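PDB 5U31: CRISPR-associated endonuclease Cas12b from Alicyclobacillus acidoterrestris, which cleaves double-stranded DNA that matches its guide RNA and carries a protospacer adjacent motif, serving as the effector nuclease of a CRISPR immune system. Local coordinates for residues V4-K10 and Y502-R508; L246-K250 and I368-L372; V657-S661 and F778-S782. The protein carries 3 engineered substitutions. All blocks are in the same frame, centred on the assembly; numbering follows the deposited sequence.

Contact 1 (V4-K10 and Y502-R508). With nucleotides of chain B; nucleotides of chain C.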
loop_
_atom_site.group_PDB
_atom_site.type_symbol
_atom_site.label_atom_id
_atom_site.label_comp_id
_atom_site.label_asym_id
_atom_site.label_seq_id
_atom_site.Cartn_x
_atom_site.Cartn_y
_atom_site.Cartn_z
ATOM N N VAL A 4 18.419 -5.266 9.155
ATOM C CA VAL A 4 18.138 -6.685 9.336
ATOM C C VAL A 4 17.525 -7.209 8.046
ATOM O O VAL A 4 16.606 -6.592 7.496
ATOM C CB VAL A 4 17.206 -6.930 10.535
ATOM C CG1 VAL A 4 16.917 -8.413 10.691
ATOM C CG2 VAL A 4 17.821 -6.370 11.812
ATOM N N LYS A 5 18.046 -8.327 7.552
ATOM C CA LYS A 5 17.538 -8.961 6.344
ATOM C C LYS A 5 17.283 -10.431 6.623
ATOM O O LYS A 5 18.036 -11.067 7.364
ATOM C CB LYS A 5 18.516 -8.819 5.178
ATOM C CG LYS A 5 18.956 -7.395 4.928
ATOM C CD LYS A 5 19.515 -7.203 3.533
ATOM C CE LYS A 5 19.329 -5.754 3.098
ATOM N NZ LYS A 5 19.793 -5.492 1.707
ATOM N N SER A 6 16.221 -10.968 6.033
ATOM C CA SER A 6 15.890 -12.379 6.167
ATOM C C SER A 6 16.293 -13.103 4.892
ATOM O O SER A 6 15.882 -12.713 3.794
ATOM C CB SER A 6 14.400 -12.576 6.452
ATOM O OG SER A 6 13.698 -13.010 5.299
ATOM N N ILE A 7 17.105 -14.143 5.039
ATOM C CA ILE A 7 17.431 -15.055 3.953
ATOM C C ILE A 7 16.812 -16.396 4.306
ATOM O O ILE A 7 17.279 -17.084 5.223
ATOM C CB ILE A 7 18.943 -15.178 3.733
ATOM C CG1 ILE A 7 19.503 -13.861 3.204
ATOM C CG2 ILE A 7 19.247 -16.311 2.766
ATOM C CD1 ILE A 7 20.984 -13.903 2.928
ATOM N N LYS A 8 15.748 -16.764 3.599
ATOM C CA LYS A 8 15.076 -18.025 3.871
ATOM C C LYS A 8 15.823 -19.154 3.177
ATOM O O LYS A 8 16.222 -19.035 2.013
ATOM C CB LYS A 8 13.619 -17.971 3.419
ATOM C CG LYS A 8 12.779 -19.166 3.837
ATOM C CD LYS A 8 11.302 -18.833 3.730
ATOM C CE LYS A 8 10.574 -19.774 2.784
ATOM N NZ LYS A 8 9.121 -19.452 2.665
ATOM N N VAL A 9 16.008 -20.247 3.898
ATOM C CA VAL A 9 16.863 -21.342 3.477
ATOM C C VAL A 9 16.046 -22.623 3.567
ATOM O O VAL A 9 15.225 -22.776 4.477
ATOM C CB VAL A 9 18.133 -21.390 4.356
ATOM C CG1 VAL A 9 18.335 -22.759 4.985
ATOM C CG2 VAL A 9 19.350 -20.939 3.567
ATOM N N LYS A 10 16.233 -23.519 2.607
ATOM C CA LYS A 10 15.502 -24.778 2.569
ATOM C C LYS A 10 16.407 -25.922 3.006
ATOM O O LYS A 10 17.561 -26.014 2.578
ATOM C CB LYS A 10 14.962 -25.049 1.165
ATOM C CG LYS A 10 13.998 -26.214 1.064
ATOM C CD LYS A 10 13.707 -26.504 -0.396
ATOM C CE LYS A 10 12.475 -27.365 -0.572
ATOM N NZ LYS A 10 12.568 -28.629 0.206
ATOM N N TYR A 502 11.711 -25.120 5.959
ATOM C CA TYR A 502 12.619 -24.014 5.707
ATOM C C TYR A 502 13.134 -23.447 7.024
ATOM O O TYR A 502 12.502 -23.587 8.073
ATOM C CB TYR A 502 11.935 -22.892 4.909
ATOM C CG TYR A 502 11.430 -23.301 3.545
ATOM C CD1 TYR A 502 12.158 -23.014 2.400
ATOM C CD2 TYR A 502 10.223 -23.969 3.402
ATOM C CE1 TYR A 502 11.699 -23.385 1.147
ATOM C CE2 TYR A 502 9.755 -24.342 2.155
ATOM C CZ TYR A 502 10.497 -24.048 1.032
ATOM O OH TYR A 502 10.039 -24.419 -0.212
ATOM N N LEU A 503 14.293 -22.795 6.957
ATOM C CA LEU A 503 14.835 -22.033 8.075
ATOM C C LEU A 503 14.961 -20.581 7.643
ATOM O O LEU A 503 15.675 -20.273 6.685
ATOM C CB LEU A 503 16.195 -22.570 8.530
ATOM C CG LEU A 503 16.713 -21.869 9.790
ATOM C CD1 LEU A 503 15.807 -22.184 10.967
ATOM C CD2 LEU A 503 18.131 -22.258 10.120
ATOM N N ASN A 504 14.274 -19.693 8.348
ATOM C CA ASN A 504 14.269 -18.276 8.013
ATOM C C ASN A 504 15.333 -17.611 8.867
ATOM O O ASN A 504 15.129 -17.382 10.060
ATOM C CB ASN A 504 12.888 -17.684 8.259
ATOM C CG ASN A 504 12.716 -16.310 7.655
ATOM O OD1 ASN A 504 13.644 -15.501 7.611
ATOM N ND2 ASN A 504 11.504 -16.030 7.197
ATOM N N VAL A 505 16.475 -17.301 8.264
ATOM C CA VAL A 505 17.628 -16.796 8.998
ATOM C C VAL A 505 17.671 -15.282 8.889
ATOM O O VAL A 505 17.643 -14.730 7.783
ATOM C CB VAL A 505 18.935 -17.415 8.480
ATOM C CG1 VAL A 505 20.104 -16.813 9.224
ATOM C CG2 VAL A 505 18.911 -18.924 8.651
ATOM N N SER A 506 17.757 -14.615 10.037
ATOM C CA SER A 506 17.912 -13.169 10.090
ATOM C C SER A 506 19.389 -12.809 10.018
ATOM O O SER A 506 20.197 -13.325 10.795
ATOM C CB SER A 506 17.292 -12.604 11.368
ATOM O OG SER A 506 15.908 -12.893 11.435
ATOM N N VAL A 507 19.737 -11.930 9.086
ATOM C CA VAL A 507 21.102 -11.445 8.922
ATOM C C VAL A 507 21.120 -9.969 9.280
ATOM O O VAL A 507 20.297 -9.195 8.780
ATOM C CB VAL A 507 21.617 -11.662 7.489
ATOM C CG1 VAL A 507 23.107 -11.378 7.424
ATOM C CG2 VAL A 507 21.316 -13.076 7.013
ATOM N N ARG A 508 22.049 -9.580 10.148
ATOM C CA ARG A 508 22.233 -8.183 10.513
ATOM C C ARG A 508 23.435 -7.652 9.745
ATOM O O ARG A 508 24.547 -8.166 9.897
ATOM C CB ARG A 508 22.436 -8.021 12.019
ATOM C CG ARG A 508 21.557 -8.921 12.869
ATOM C CD ARG A 508 21.666 -8.575 14.345
ATOM N NE ARG A 508 20.725 -7.523 14.715
ATOM C CZ ARG A 508 19.447 -7.744 15.006
ATOM N NH1 ARG A 508 18.652 -6.732 15.328
ATOM N NH2 ARG A 508 18.963 -8.979 14.973
ATOM P P C B 93 16.661 -8.118 0.491
ATOM O OP1 C B 93 17.023 -6.708 0.215
ATOM O OP2 C B 93 17.677 -9.182 0.318
ATOM O "O5'" C B 93 16.080 -8.188 1.975
ATOM C "C5'" C B 93 15.856 -9.440 2.616
ATOM C "C4'" C B 93 14.472 -9.543 3.215
ATOM O "O4'" C B 93 14.466 -9.062 4.595
ATOM C "C3'" C B 93 13.362 -8.766 2.490
ATOM O "O3'" C B 93 12.153 -9.519 2.550
ATOM C "C2'" C B 93 13.175 -7.552 3.396
ATOM O "O2'" C B 93 11.923 -6.908 3.279
ATOM C "C1'" C B 93 13.355 -8.207 4.758
ATOM N N1 C B 93 13.535 -7.295 5.899
ATOM C C2 C B 93 13.490 -7.838 7.191
ATOM O O2 C B 93 13.378 -9.066 7.331
ATOM N N3 C B 93 13.606 -7.017 8.260
ATOM C C4 C B 93 13.735 -5.707 8.075
ATOM N N4 C B 93 13.853 -4.941 9.156
ATOM C C5 C B 93 13.755 -5.127 6.777
ATOM C C6 C B 93 13.637 -5.946 5.726
ATOM P P DG C 20 13.037 -10.373 19.834
ATOM O OP1 DG C 20 13.507 -11.214 20.957
ATOM O OP2 DG C 20 13.280 -8.916 19.823
ATOM O "O5'" DG C 20 13.642 -10.945 18.471
ATOM C "C5'" DG C 20 13.501 -12.317 18.158
ATOM C "C4'" DG C 20 14.102 -12.630 16.800
ATOM O "O4'" DG C 20 13.194 -12.227 15.752
ATOM C "C3'" DG C 20 15.387 -11.900 16.468
ATOM O "O3'" DG C 20 16.498 -12.544 17.100
ATOM C "C2'" DG C 20 15.425 -12.074 14.955
ATOM C "C1'" DG C 20 13.942 -11.931 14.584
ATOM N N9 DG C 20 13.602 -10.589 14.128
ATOM C C8 DG C 20 13.216 -9.521 14.900
ATOM N N7 DG C 20 12.997 -8.433 14.212
ATOM C C5 DG C 20 13.260 -8.804 12.897
ATOM C C6 DG C 20 13.194 -8.047 11.700
ATOM O O6 DG C 20 12.879 -6.858 11.559
ATOM N N1 DG C 20 13.541 -8.812 10.588
ATOM C C2 DG C 20 13.907 -10.137 10.627
ATOM N N2 DG C 20 14.207 -10.704 9.453
ATOM N N3 DG C 20 13.977 -10.855 11.740
ATOM C C4 DG C 20 13.639 -10.128 12.832
ATOM P P G B 30 14.679 -26.842 -4.011
ATOM O OP1 G B 30 15.045 -28.247 -3.708
ATOM O OP2 G B 30 13.252 -26.438 -4.005
ATOM O "O5'" G B 30 15.463 -25.902 -2.996
ATOM C "C5'" G B 30 15.847 -24.586 -3.363
ATOM C "C4'" G B 30 15.425 -23.571 -2.330
ATOM O "O4'" G B 30 16.502 -22.630 -2.120
ATOM C "C3'" G B 30 14.228 -22.714 -2.714
ATOM O "O3'" G B 30 13.000 -23.334 -2.382
ATOM C "C2'" G B 30 14.468 -21.403 -1.970
ATOM O "O2'" G B 30 13.984 -21.471 -0.639
ATOM C "C1'" G B 30 15.993 -21.331 -1.933
ATOM N N9 G B 30 16.567 -20.457 -2.972
ATOM C C8 G B 30 17.447 -20.848 -3.950
ATOM N N7 G B 30 17.823 -19.867 -4.720
ATOM C C5 G B 30 17.152 -18.763 -4.215
ATOM C C6 G B 30 17.165 -17.414 -4.645
ATOM O O6 G B 30 17.791 -16.914 -5.586
ATOM N N1 G B 30 16.344 -16.621 -3.857
ATOM C C2 G B 30 15.604 -17.065 -2.791
ATOM N N2 G B 30 14.873 -16.139 -2.154
ATOM N N3 G B 30 15.583 -18.320 -2.377
ATOM C C4 G B 30 16.375 -19.107 -3.131
#
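Lys8 folds over one face of the Tyr502 ring, its CE 3.6 Å from Tyr502 CD1 as a CH-pi contact and its NZ 4.6 Å from the ring centroid, a cation-pi pair. A bend at chi3 (121°) swings the amine in above the ring. Lys10 CG approaches obliquely, 3.6 Å from Tyr502 CE1, before Lys10 NZ forms a salt bridge with Asp500; Tyr502 OH bonds an RNA phosphate. These residues belong to an antiparallel strand pair uniting the first and second parts of the wedge domain. Six backbone hydrogen bonds hold it, two each at Lys5-Val507, Ile7-Val505 and Val9-Leu503.

Toward the other end the pair touches DNA as well as guide RNA. Ser506 OG bonds N3 of DG20 of chain C at 2.8 Å, and Ser6 N donates a nearly straight hydrogen bond (172°) to O4' of C93 of chain B at 3.0 Å. Val4 CG1 touches N1 of DG20 of chain C at 3.4 Å, while Val4 CG2 lies over a face of the Arg508 guanidinium, 3.6 Å from Arg508 NH1. Arg508, which binds the phosphate lock of the target strand, forms a salt bridge with a DNA phosphate through NH2. On the face of Val9, Leu503 and Val507, the first two rest on Ile419 of strand 418-421 and Val507 on Leu462 of strand 461-464, while strand 473-483 pairs with 502-508 along its other edge.

Contact 2 (L246-K250 and I368-L372). With nucleotides of chain B.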
loop_
_atom_site.group_PDB
_atom_site.type_symbol
_atom_site.label_atom_id
_atom_site.label_comp_id
_atom_site.label_asym_id
_atom_site.label_seq_id
_atom_site.Cartn_x
_atom_site.Cartn_y
_atom_site.Cartn_z
ATOM N N LEU A 246 -14.747 8.568 16.734
ATOM C CA LEU A 246 -15.796 8.543 15.721
ATOM C C LEU A 246 -17.101 9.092 16.277
ATOM O O LEU A 246 -17.752 9.934 15.645
ATOM C CB LEU A 246 -15.995 7.121 15.206
ATOM C CG LEU A 246 -15.314 6.772 13.888
ATOM C CD1 LEU A 246 -15.656 5.349 13.501
ATOM C CD2 LEU A 246 -15.735 7.747 12.808
ATOM N N VAL A 247 -17.502 8.620 17.463
ATOM C CA VAL A 247 -18.712 9.130 18.098
ATOM C C VAL A 247 -18.596 10.627 18.335
ATOM O O VAL A 247 -19.559 11.378 18.144
ATOM C CB VAL A 247 -18.988 8.370 19.406
ATOM C CG1 VAL A 247 -20.288 8.838 20.024
ATOM C CG2 VAL A 247 -19.035 6.883 19.139
ATOM N N GLU A 248 -17.414 11.088 18.749
ATOM C CA GLU A 248 -17.202 12.524 18.882
ATOM C C GLU A 248 -17.265 13.216 17.526
ATOM O O GLU A 248 -17.811 14.317 17.415
ATOM C CB GLU A 248 -15.869 12.804 19.574
ATOM C CG GLU A 248 -15.862 12.428 21.047
ATOM C CD GLU A 248 -14.638 12.940 21.785
ATOM O OE1 GLU A 248 -13.852 13.711 21.190
ATOM O OE2 GLU A 248 -14.464 12.569 22.964
ATOM N N GLN A 249 -16.719 12.584 16.482
ATOM C CA GLN A 249 -16.800 13.176 15.151
ATOM C C GLN A 249 -18.247 13.344 14.714
ATOM O O GLN A 249 -18.616 14.379 14.149
ATOM C CB GLN A 249 -16.037 12.325 14.136
ATOM C CG GLN A 249 -14.574 12.691 13.984
ATOM C CD GLN A 249 -13.894 11.914 12.872
ATOM O OE1 GLN A 249 -14.455 11.735 11.788
ATOM N NE2 GLN A 249 -12.680 11.440 13.138
ATOM N N LYS A 250 -19.084 12.339 14.977
ATOM C CA LYS A 250 -20.475 12.400 14.542
ATOM C C LYS A 250 -21.215 13.555 15.212
ATOM O O LYS A 250 -21.894 14.342 14.543
ATOM C CB LYS A 250 -21.161 11.061 14.826
ATOM C CG LYS A 250 -22.679 11.105 14.827
ATOM C CD LYS A 250 -23.259 9.735 15.156
ATOM C CE LYS A 250 -24.751 9.805 15.448
ATOM N NZ LYS A 250 -25.517 10.407 14.325
ATOM N N ILE A 368 -19.400 9.311 7.824
ATOM C CA ILE A 368 -19.173 9.090 9.246
ATOM C C ILE A 368 -20.222 8.141 9.812
ATOM O O ILE A 368 -19.914 7.290 10.654
ATOM C CB ILE A 368 -19.150 10.438 9.990
ATOM C CG1 ILE A 368 -17.992 11.295 9.475
ATOM C CG2 ILE A 368 -19.054 10.228 11.490
ATOM C CD1 ILE A 368 -17.842 12.614 10.184
ATOM N N LEU A 369 -21.468 8.253 9.343
ATOM C CA LEU A 369 -22.524 7.360 9.816
ATOM C C LEU A 369 -22.244 5.913 9.432
ATOM O O LEU A 369 -22.391 5.005 10.260
ATOM C CB LEU A 369 -23.877 7.802 9.260
ATOM C CG LEU A 369 -24.494 9.076 9.834
ATOM C CD1 LEU A 369 -25.858 9.324 9.211
ATOM C CD2 LEU A 369 -24.600 9.000 11.349
ATOM N N ARG A 370 -21.845 5.678 8.181
ATOM C CA ARG A 370 -21.619 4.314 7.715
ATOM C C ARG A 370 -20.395 3.694 8.384
ATOM O O ARG A 370 -20.443 2.544 8.839
ATOM C CB ARG A 370 -21.476 4.296 6.191
ATOM C CG ARG A 370 -20.987 2.966 5.636
ATOM C CD ARG A 370 -21.548 2.689 4.255
ATOM N NE ARG A 370 -21.334 1.302 3.852
ATOM C CZ ARG A 370 -22.052 0.682 2.922
ATOM N NH1 ARG A 370 -21.797 -0.584 2.610
ATOM N NH2 ARG A 370 -23.037 1.328 2.309
ATOM N N LYS A 371 -19.285 4.436 8.451
ATOM C CA LYS A 371 -18.077 3.892 9.063
ATOM C C LYS A 371 -18.277 3.622 10.544
ATOM O O LYS A 371 -17.613 2.748 11.112
ATOM C CB LYS A 371 -16.900 4.842 8.839
ATOM C CG LYS A 371 -16.534 4.976 7.368
ATOM C CD LYS A 371 -15.477 6.038 7.132
ATOM C CE LYS A 371 -15.192 6.207 5.646
ATOM N NZ LYS A 371 -14.236 7.320 5.397
ATOM N N LEU A 372 -19.192 4.352 11.181
ATOM C CA LEU A 372 -19.490 4.111 12.585
ATOM C C LEU A 372 -20.301 2.834 12.764
ATOM O O LEU A 372 -20.108 2.098 13.740
ATOM C CB LEU A 372 -20.235 5.309 13.163
ATOM C CG LEU A 372 -20.427 5.301 14.673
ATOM C CD1 LEU A 372 -19.080 5.174 15.358
ATOM C CD2 LEU A 372 -21.144 6.563 15.108
ATOM P P G B 101 -12.557 2.246 6.590
ATOM O OP1 G B 101 -13.277 3.528 6.801
ATOM O OP2 G B 101 -13.332 0.979 6.546
ATOM O "O5'" G B 101 -11.703 2.386 5.253
ATOM C "C5'" G B 101 -10.835 3.495 5.075
ATOM C "C4'" G B 101 -9.942 3.318 3.877
ATOM O "O4'" G B 101 -8.985 2.254 4.119
ATOM C "C3'" G B 101 -10.630 2.896 2.596
ATOM O "O3'" G B 101 -11.281 3.960 1.936
ATOM C "C2'" G B 101 -9.489 2.283 1.806
ATOM O "O2'" G B 101 -8.646 3.298 1.282
ATOM C "C1'" G B 101 -8.737 1.556 2.916
ATOM N N9 G B 101 -9.232 0.179 3.075
ATOM C C8 G B 101 -10.128 -0.274 4.014
ATOM N N7 G B 101 -10.383 -1.548 3.902
ATOM C C5 G B 101 -9.613 -1.956 2.820
ATOM C C6 G B 101 -9.473 -3.233 2.221
ATOM O O6 G B 101 -10.022 -4.294 2.540
ATOM N N1 G B 101 -8.586 -3.198 1.148
ATOM C C2 G B 101 -7.916 -2.084 0.703
ATOM N N2 G B 101 -7.101 -2.256 -0.351
ATOM N N3 G B 101 -8.040 -0.886 1.253
ATOM C C4 G B 101 -8.898 -0.899 2.296
#
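Leu246 and Leu372 run alongside one another head to tail where two antiparallel helices of the REC1 (Helical-1) domain pack together. The short segments lie 10.0 Å apart at their axes, with N-to-C directions at 155°. Each helix offers residues one turn apart: Leu246 and Lys250 from helix 216-257, Ile368 and Leu372 from helix 358-374, so that Leu246 faces Leu372 and Lys250 faces Ile368.

The close packing centres on Leu372. With its CG anti to the backbone N (chi1 -171°), the side chain reaches across to the longer helix, where CD1 sits 3.7 Å from Leu246 CB and also touches Val247 CG2 at 4.1 Å. The second branch, Leu372 CD2, meets the chain of Lys250 at about a right angle, 3.8 Å from Lys250 CD. One turn away, Ile368 CG2 lies 4.0 Å from Lys250 CA, and it comes within 4.3 Å of Leu246 CD2. The apolar stem of a lysine thus does the work of a hydrophobic residue, and no hydrogen bond links the two segments.

Toward solvent the contact thins out. Gln249 only brushes Ile368 CD1 with its OE1, and Lys371 starts toward the partner helix, but its extended chain runs off to the guide RNA, where its CD passes 3.4 Å from OP1 of G101 of chain B. On another flank, a bend at chi4 (57°) turns the Lys250 amine, which has a long, weak ion pair with Glu254, so that Lys250 NZ comes 3.4 Å from Leu369 CD2.

Contact 3 (V657-S661 and F778-S782); sequences VRCGS and FGKVS. With nucleotides of chain B.
At the C-terminal end of the bridge helix, where the chain passes into REC2 (Helical-II), Val657 buries both methyl branches against the irregular 778-782 segment that follows helix 759-776. A first torsion of 164° sets Val657 CG1 opposite the backbone N, where it lies 3.5 Å from Ser782 N and also touches the Lys780 carbonyl. The other branch, Val657 CG2, approaches the Phe778 ring at a slant, 4.0 Å from Phe778 CZ. That ring in turn lies against Leu650 and Leu653 of the bridge helix and meets Trp724 with planes about 25° apart, while Lys780 makes a cation-pi contact with the same tryptophan.

Beyond Val657 the chain reverses in a type I beta turn from Arg658 to Ser661, closed by Ser661 N bonding to Arg658 O at 3.1 Å; overlapping it, Gly660 N bonds to Val657 O at 3.0 Å. Ser782 fits against this bend, its CB 3.5 Å from Val657 O and its OG 3.3 Å from Ser661 CA. No hydrogen bond joins the two segments; Ser661 OG bonds to Asp663 N, and Gly660 O accepts one from Tyr717 OH.

Arg658 points away from 778-782, and its end reaches the guide RNA. Its chain bends at chi3 (72°), bringing NH1 to 2.6 Å from OP2 of A109 of chain B, while OP1 of that phosphate lies in the guanidinium plane at its edge. Arg658 NE lies 3.3 Å from OP1 of A108 of chain B, the preceding phosphate.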
loop_
_atom_site.group_PDB
_atom_site.type_symbol
_atom_site.label_atom_id
_atom_site.label_comp_id
_atom_site.label_asym_id
_atom_site.label_seq_id
_atom_site.Cartn_x
_atom_site.Cartn_y
_atom_site.Cartn_z
ATOM N N VAL A 657 -29.968 -14.496 -22.311
ATOM C CA VAL A 657 -30.553 -15.056 -21.096
ATOM C C VAL A 657 -31.723 -14.203 -20.625
ATOM O O VAL A 657 -32.771 -14.728 -20.226
ATOM C CB VAL A 657 -29.471 -15.201 -20.009
ATOM C CG1 VAL A 657 -30.097 -15.409 -18.643
ATOM C CG2 VAL A 657 -28.553 -16.358 -20.346
ATOM N N ARG A 658 -31.579 -12.877 -20.684
ATOM C CA ARG A 658 -32.659 -12.001 -20.248
ATOM C C ARG A 658 -33.926 -12.198 -21.065
ATOM O O ARG A 658 -35.019 -11.899 -20.572
ATOM C CB ARG A 658 -32.224 -10.543 -20.322
ATOM C CG ARG A 658 -31.082 -10.200 -19.397
ATOM C CD ARG A 658 -30.753 -8.724 -19.476
ATOM N NE ARG A 658 -31.781 -7.905 -18.846
ATOM C CZ ARG A 658 -31.904 -6.595 -19.027
ATOM N NH1 ARG A 658 -32.869 -5.928 -18.412
ATOM N NH2 ARG A 658 -31.068 -5.953 -19.833
ATOM N N CYS A 659 -33.809 -12.689 -22.301
ATOM C CA CYS A 659 -34.986 -12.906 -23.137
ATOM C C CYS A 659 -35.877 -14.012 -22.600
ATOM O O CYS A 659 -37.021 -14.143 -23.049
ATOM C CB CYS A 659 -34.573 -13.235 -24.573
ATOM S SG CYS A 659 -33.665 -11.928 -25.425
ATOM N N GLY A 660 -35.376 -14.813 -21.665
ATOM C CA GLY A 660 -36.160 -15.856 -21.042
ATOM C C GLY A 660 -36.620 -15.462 -19.654
ATOM O O GLY A 660 -36.798 -16.316 -18.780
ATOM N N SER A 661 -36.804 -14.163 -19.440
ATOM C CA SER A 661 -37.275 -13.670 -18.157
ATOM C C SER A 661 -38.767 -13.950 -17.991
ATOM O O SER A 661 -39.504 -14.149 -18.960
ATOM C CB SER A 661 -37.003 -12.171 -18.032
ATOM O OG SER A 661 -37.552 -11.649 -16.835
ATOM N N PHE A 778 -21.270 -16.957 -14.418
ATOM C CA PHE A 778 -22.316 -16.682 -15.388
ATOM C C PHE A 778 -23.555 -17.513 -15.074
ATOM O O PHE A 778 -23.460 -18.701 -14.752
ATOM C CB PHE A 778 -21.806 -16.983 -16.799
ATOM C CG PHE A 778 -22.892 -17.300 -17.776
ATOM C CD1 PHE A 778 -23.658 -16.290 -18.329
ATOM C CD2 PHE A 778 -23.157 -18.612 -18.135
ATOM C CE1 PHE A 778 -24.668 -16.581 -19.223
ATOM C CE2 PHE A 778 -24.166 -18.910 -19.028
ATOM C CZ PHE A 778 -24.922 -17.892 -19.573
ATOM N N GLY A 779 -24.723 -16.884 -15.171
ATOM C CA GLY A 779 -25.986 -17.518 -14.827
ATOM C C GLY A 779 -26.864 -17.729 -16.052
ATOM O O GLY A 779 -27.096 -16.801 -16.829
ATOM N N LYS A 780 -27.357 -18.962 -16.198
ATOM C CA LYS A 780 -28.293 -19.311 -17.260
ATOM C C LYS A 780 -29.733 -18.926 -16.944
ATOM O O LYS A 780 -30.585 -19.016 -17.833
ATOM C CB LYS A 780 -28.240 -20.814 -17.545
ATOM C CG LYS A 780 -26.859 -21.360 -17.843
ATOM C CD LYS A 780 -26.943 -22.827 -18.238
ATOM C CE LYS A 780 -25.569 -23.472 -18.275
ATOM N NZ LYS A 780 -24.903 -23.453 -16.941
ATOM N N VAL A 781 -30.030 -18.526 -15.711
ATOM C CA VAL A 781 -31.370 -18.107 -15.311
ATOM C C VAL A 781 -31.339 -16.600 -15.101
ATOM O O VAL A 781 -30.567 -16.100 -14.276
ATOM C CB VAL A 781 -31.845 -18.825 -14.038
ATOM C CG1 VAL A 781 -33.346 -18.651 -13.868
ATOM C CG2 VAL A 781 -31.465 -20.298 -14.071
ATOM N N SER A 782 -32.175 -15.877 -15.841
ATOM C CA SER A 782 -32.167 -14.423 -15.763
ATOM C C SER A 782 -32.643 -13.962 -14.394
ATOM O O SER A 782 -33.626 -14.481 -13.857
ATOM C CB SER A 782 -33.047 -13.827 -16.857
ATOM O OG SER A 782 -34.378 -14.295 -16.745
ATOM P P A B 109 -33.674 -4.645 -15.540
ATOM O OP1 A B 109 -34.868 -4.921 -16.379
ATOM O OP2 A B 109 -32.318 -4.998 -16.034
ATOM O "O5'" A B 109 -33.672 -3.094 -15.189
ATOM C "C5'" A B 109 -34.662 -2.553 -14.332
ATOM C "C4'" A B 109 -34.210 -1.257 -13.717
ATOM O "O4'" A B 109 -33.163 -1.499 -12.740
ATOM C "C3'" A B 109 -33.585 -0.250 -14.663
ATOM O "O3'" A B 109 -34.535 0.453 -15.440
ATOM C "C2'" A B 109 -32.800 0.634 -13.709
ATOM O "O2'" A B 109 -33.674 1.512 -13.016
ATOM C "C1'" A B 109 -32.266 -0.406 -12.724
ATOM N N9 A B 109 -30.932 -0.874 -13.138
ATOM C C8 A B 109 -30.606 -1.964 -13.910
ATOM N N7 A B 109 -29.318 -2.094 -14.125
ATOM C C5 A B 109 -28.762 -1.010 -13.460
ATOM C C6 A B 109 -27.436 -0.576 -13.306
ATOM N N6 A B 109 -26.386 -1.207 -13.836
ATOM N N1 A B 109 -27.224 0.545 -12.581
ATOM C C2 A B 109 -28.279 1.179 -12.053
ATOM N N3 A B 109 -29.569 0.867 -12.129
ATOM C C4 A B 109 -29.744 -0.249 -12.855
ATOM P P A B 108 -30.194 -8.871 -14.946
ATOM O OP1 A B 108 -31.035 -9.486 -16.004
ATOM O OP2 A B 108 -28.885 -8.273 -15.311
ATOM O "O5'" A B 108 -31.063 -7.766 -14.194
ATOM C "C5'" A B 108 -32.281 -8.105 -13.546
ATOM C "C4'" A B 108 -32.763 -6.986 -12.657
ATOM O "O4'" A B 108 -31.879 -6.848 -11.512
ATOM C "C3'" A B 108 -32.770 -5.599 -13.281
ATOM O "O3'" A B 108 -33.887 -5.358 -14.116
ATOM C "C2'" A B 108 -32.695 -4.691 -12.063
ATOM O "O2'" A B 108 -33.953 -4.612 -11.408
ATOM C "C1'" A B 108 -31.735 -5.481 -11.175
ATOM N N9 A B 108 -30.336 -5.088 -11.427
ATOM C C8 A B 108 -29.419 -5.709 -12.242
ATOM N N7 A B 108 -28.248 -5.119 -12.277
ATOM C C5 A B 108 -28.406 -4.032 -11.433
ATOM C C6 A B 108 -27.527 -3.010 -11.040
ATOM N N6 A B 108 -26.267 -2.916 -11.465
ATOM N N1 A B 108 -27.990 -2.074 -10.185
ATOM C C2 A B 108 -29.253 -2.171 -9.759
ATOM N N3 A B 108 -30.175 -3.085 -10.054
ATOM C C4 A B 108 -29.684 -3.997 -10.906
#

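Overall arrangement
Contact 1 is the buried one, a strand pair held by backbone hydrogen bonds and touching both guide RNA and DNA. Contact 2 lies at the surface and contact 3 is partly buried; neither has a hydrogen bond across it. Contact 2 rests on apolar side-chain groups between helices, contact 3 on a valine at a helix end set against loop backbone, a phenylalanine and a serine. All three reach chain B, through bases, sugars and phosphates in contact 1 and mainly at phosphates in the other two. No element is shared. Contact 2 is nested in the chain closed by contact 1, on the opposite side of the protein's centre, and contact 3 follows, its centre about 54 Å from that of contact 1.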